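Local coordinates for protein putative phosphinothricin acetyltransferase YwnH (Bacillus subtilis, PDB 1VHS) that probably inactivates the herbicidal antibiotic phosphinothricin by transferring an acetyl group to it from acetyl-CoA, at residues M119-H125 with Y155-G161. Sequence-based numbering, arbitrary orientation. Where two conformers were deposited one is given.
Sequences MAFIFGH and YDLKILG
A120 and L160 pair their backbones in both directions, as do I122 and K158, which makes strands 117-123 and 153-163 antiparallel neighbours in the mixed sheet of this GNAT-family acetyltransferase; the axes of the two strand segments come within 4.6 Å at 152°. The L160 N to A120 O bond is close to straight (2.9 Å, 174° at the hydrogen). G124 N extends the series to D156 O, but approaches from above the carbonyl plane.

The buried, closely filled side is the sheet face of A120, I122 and L160. There CD1 of I122 meets CD2 of L160 at 4.1 Å, the two side chains crossing nearly at right angles, and F133 of helix 127-135 touches all three residues. I122 also lies near N126, a predicted acetyl-CoA-binding residue.

On the opposite face F121 is exposed to solvent, although M119, F123 and I159 on that face are buried. CD1 of I159 is modelled over one face of the F121 ring, doubtfully close and in one of two conformers, while CD2 of L157 reaches the ring edge, 3.6 Å from F121 CD2. L157 gets there because its CG stands opposite the backbone N (chi1 -179°), and its CD1 lies 4.0 Å from CD2 of F123.

At the G124 end the H125 and Y155 rings lie obliquely, their closest approach too short to trust, and R27 O holds H125 NE2. K158 runs out extended to a salt bridge with E140, and its NZ also donates to a water. A second water links H125 ND1 to the backbone N of D156, accepting the D156 N-H at 2.8 Å.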
HETATM    1  N   MSE A 119       4.023   7.305   5.780  1.00 11.95           N
HETATM    2  CA  MSE A 119       4.982   7.188   4.687  1.00 11.75           C
HETATM    3  C   MSE A 119       4.545   6.159   3.645  1.00 16.96           C
HETATM    4  O   MSE A 119       3.832   5.202   3.955  1.00 16.44           O
HETATM    5  CB  MSE A 119       6.360   6.787   5.231  1.00 15.85           C
HETATM    6  CG  MSE A 119       7.083   7.895   5.973  1.00 21.96           C
HETATM    7 SE   MSE A 119       8.824   7.299   6.618  1.00 39.46          SE
HETATM    8  CE  MSE A 119       8.196   6.327   8.090  1.00 16.79           C
ATOM      9  N   ALA A 120       4.991   6.369   2.410  1.00 13.09           N
ATOM     10  CA  ALA A 120       4.681   5.474   1.305  1.00 12.90           C
ATOM     11  C   ALA A 120       5.973   5.152   0.564  1.00 14.28           C
ATOM     12  O   ALA A 120       6.775   6.044   0.297  1.00 15.04           O
ATOM     13  CB  ALA A 120       3.683   6.141   0.346  1.00 13.21           C
ATOM     14  N   PHE A 121       6.170   3.877   0.246  1.00 13.13           N
ATOM     15  CA  PHE A 121       7.366   3.426  -0.467  1.00 16.28           C
ATOM     16  C   PHE A 121       6.975   3.172  -1.913  1.00 16.77           C
ATOM     17  O   PHE A 121       6.238   2.229  -2.214  1.00 18.55           O
ATOM     18  CB  PHE A 121       7.908   2.142   0.176  1.00 22.44           C
ATOM     19  CG  PHE A 121       8.482   2.349   1.551  1.00 28.55           C
ATOM     20  CD1 PHE A 121       7.720   2.927   2.561  1.00 33.30           C
ATOM     21  CD2 PHE A 121       9.794   1.977   1.834  1.00 39.18           C
ATOM     22  CE1 PHE A 121       8.253   3.132   3.834  1.00 35.19           C
ATOM     23  CE2 PHE A 121      10.339   2.177   3.105  1.00 39.59           C
ATOM     24  CZ  PHE A 121       9.563   2.757   4.107  1.00 37.99           C
ATOM     25  N   ILE A 122       7.478   4.023  -2.804  1.00 13.41           N
ATOM     26  CA  ILE A 122       7.149   3.958  -4.216  1.00 14.68           C
ATOM     27  C   ILE A 122       8.389   3.948  -5.095  1.00 15.16           C
ATOM     28  O   ILE A 122       9.313   4.737  -4.893  1.00 16.15           O
ATOM     29  CB  ILE A 122       6.266   5.183  -4.607  1.00 15.68           C
ATOM     30  CG1 ILE A 122       5.041   5.249  -3.686  1.00 19.77           C
ATOM     31  CG2 ILE A 122       5.854   5.093  -6.068  1.00 20.72           C
ATOM     32  CD1 ILE A 122       4.248   6.554  -3.782  1.00 22.25           C
ATOM     33  N   PHE A 123       8.417   3.053  -6.077  1.00 15.47           N
ATOM     34  CA  PHE A 123       9.557   2.999  -6.986  1.00 19.27           C
ATOM     35  C   PHE A 123       9.722   4.332  -7.709  1.00 21.27           C
ATOM     36  O   PHE A 123       8.740   4.955  -8.112  1.00 21.49           O
ATOM     37  CB  PHE A 123       9.366   1.881  -8.001  1.00 22.27           C
ATOM     38  CG  PHE A 123       9.605   0.514  -7.441  1.00 24.09           C
ATOM     39  CD1 PHE A 123       8.800  -0.554  -7.815  1.00 27.68           C
ATOM     40  CD2 PHE A 123      10.650   0.288  -6.551  1.00 25.09           C
ATOM     41  CE1 PHE A 123       9.030  -1.829  -7.310  1.00 31.79           C
ATOM     42  CE2 PHE A 123      10.888  -0.986  -6.040  1.00 28.61           C
ATOM     43  CZ  PHE A 123      10.076  -2.045  -6.420  1.00 31.35           C
ATOM     44  N   GLY A 124      10.971   4.761  -7.871  1.00 21.89           N
ATOM     45  CA  GLY A 124      11.247   6.027  -8.530  1.00 24.02           C
ATOM     46  C   GLY A 124      10.682   6.190  -9.931  1.00 24.60           C
ATOM     47  O   GLY A 124      10.421   7.314 -10.368  1.00 23.46           O
ATOM     48  N   HIS A 125      10.487   5.083 -10.641  1.00 24.69           N
ATOM     49  CA  HIS A 125       9.960   5.156 -11.999  1.00 25.95           C
ATOM     50  C   HIS A 125       8.435   5.139 -12.089  1.00 24.36           C
ATOM     51  O   HIS A 125       7.883   5.218 -13.181  1.00 26.15           O
ATOM     52  CB  HIS A 125      10.537   4.022 -12.858  1.00 27.47           C
ATOM     53  CG  HIS A 125      10.230   2.651 -12.342  1.00 25.70           C
ATOM     54  ND1 HIS A 125      10.659   2.202 -11.112  1.00 25.29           N
ATOM     55  CD2 HIS A 125       9.547   1.622 -12.900  1.00 26.66           C
ATOM     56  CE1 HIS A 125      10.254   0.957 -10.934  1.00 25.31           C
ATOM     57  NE2 HIS A 125       9.577   0.581 -12.003  1.00 24.06           N
ATOM     58  N   TYR A 155      16.614  -0.655  -9.559  1.00 20.52           N
ATOM     59  CA  TYR A 155      15.548   0.329  -9.409  1.00 18.98           C
ATOM     60  C   TYR A 155      15.710   1.169  -8.146  1.00 15.78           C
ATOM     61  O   TYR A 155      16.214   0.691  -7.141  1.00 15.68           O
ATOM     62  CB  TYR A 155      14.195  -0.378  -9.340  1.00 20.26           C
ATOM     63  CG  TYR A 155      13.852  -1.203 -10.555  1.00 26.31           C
ATOM     64  CD1 TYR A 155      14.476  -2.427 -10.800  1.00 26.64           C
ATOM     65  CD2 TYR A 155      12.896  -0.758 -11.462  1.00 30.05           C
ATOM     66  CE1 TYR A 155      14.149  -3.186 -11.925  1.00 30.62           C
ATOM     67  CE2 TYR A 155      12.562  -1.506 -12.583  1.00 33.57           C
ATOM     68  CZ  TYR A 155      13.190  -2.717 -12.810  1.00 33.88           C
ATOM     69  OH  TYR A 155      12.845  -3.454 -13.919  1.00 36.63           O
ATOM     70  N   ASP A 156      15.250   2.414  -8.212  1.00 15.29           N
ATOM     71  CA  ASP A 156      15.315   3.336  -7.085  1.00 15.49           C
ATOM     72  C   ASP A 156      14.038   3.242  -6.256  1.00 15.75           C
ATOM     73  O   ASP A 156      12.950   3.031  -6.798  1.00 18.13           O
ATOM     74  CB  ASP A 156      15.418   4.786  -7.581  1.00 16.95           C
ATOM     75  CG  ASP A 156      16.735   5.099  -8.261  1.00 21.91           C
ATOM     76  OD1 ASP A 156      16.842   6.220  -8.807  1.00 25.44           O
ATOM     77  OD2 ASP A 156      17.654   4.256  -8.252  1.00 21.38           O
ATOM     78  N   LEU A 157      14.166   3.401  -4.944  1.00 14.33           N
ATOM     79  CA  LEU A 157      12.990   3.397  -4.086  1.00 15.69           C
ATOM     80  C   LEU A 157      12.859   4.795  -3.499  1.00 15.02           C
ATOM     81  O   LEU A 157      13.787   5.300  -2.865  1.00 15.63           O
ATOM     82  CB  LEU A 157      13.137   2.389  -2.943  1.00 17.11           C
ATOM     83  CG  LEU A 157      11.903   2.326  -2.031  1.00 15.80           C
ATOM     84  CD1 LEU A 157      10.718   1.737  -2.814  1.00 18.54           C
ATOM     85  CD2 LEU A 157      12.211   1.474  -0.803  1.00 20.47           C
ATOM     86  N   LYS A 158      11.724   5.441  -3.741  1.00 15.03           N
ATOM     87  CA  LYS A 158      11.495   6.756  -3.176  1.00 14.58           C
ATOM     88  C   LYS A 158      10.595   6.614  -1.963  1.00 14.19           C
ATOM     89  O   LYS A 158       9.694   5.767  -1.936  1.00 17.45           O
ATOM     90  CB  LYS A 158      10.828   7.693  -4.189  1.00 17.83           C
ATOM     91  CG  LYS A 158      11.800   8.347  -5.147  1.00 22.77           C
ATOM     92  CD  LYS A 158      11.130   9.458  -5.948  1.00 24.65           C
ATOM     93  CE  LYS A 158      12.157  10.195  -6.794  1.00 27.52           C
ATOM     94  NZ  LYS A 158      11.591  11.450  -7.363  1.00 30.35           N
ATOM     95  N   ILE A 159      10.854   7.423  -0.947  1.00 14.97           N
ATOM     96  CA  ILE A 159      10.034   7.403   0.252  1.00 13.15           C
ATOM     97  C   ILE A 159       9.330   8.750   0.312  1.00 14.39           C
ATOM     98  O   ILE A 159       9.985   9.795   0.307  1.00 13.14           O
ATOM     99  CB  ILE A 159      10.871   7.251   1.543  1.00 11.41           C
ATOM    100  CG1 ILE A 159      11.751   6.002   1.455  1.00 16.87           C
ATOM    101  CG2 ILE A 159       9.941   7.145   2.758  1.00 13.66           C
ATOM    102  CD1 ILE A 159      11.027   4.774   0.990  0.65 22.61           C
ATOM    103  N   LEU A 160       8.002   8.723   0.333  1.00 11.60           N
ATOM    104  CA  LEU A 160       7.223   9.950   0.416  1.00 14.21           C
ATOM    105  C   LEU A 160       6.579   9.977   1.784  1.00 13.39           C
ATOM    106  O   LEU A 160       6.159   8.940   2.309  1.00 14.87           O
ATOM    107  CB  LEU A 160       6.145   9.984  -0.672  1.00 13.98           C
ATOM    108  CG  LEU A 160       6.557  10.523  -2.045  1.00 19.72           C
ATOM    109  CD1 LEU A 160       7.746   9.772  -2.592  1.00 19.33           C
ATOM    110  CD2 LEU A 160       5.365  10.410  -2.988  1.00 21.49           C
ATOM    111  N   GLY A 161       6.509  11.157   2.379  1.00 10.69           N
ATOM    112  CA  GLY A 161       5.913  11.230   3.689  1.00 11.43           C
ATOM    113  C   GLY A 161       5.010  12.420   3.875  1.00 14.97           C
ATOM    114  O   GLY A 161       5.084  13.401   3.141  1.00 12.76           O
TER
HETATM  115  O   HOH W   1      10.836   9.768  -9.971  1.00 41.52           O
HETATM  116  O   HOH W   2      13.640   3.057 -10.379  1.00 29.75           O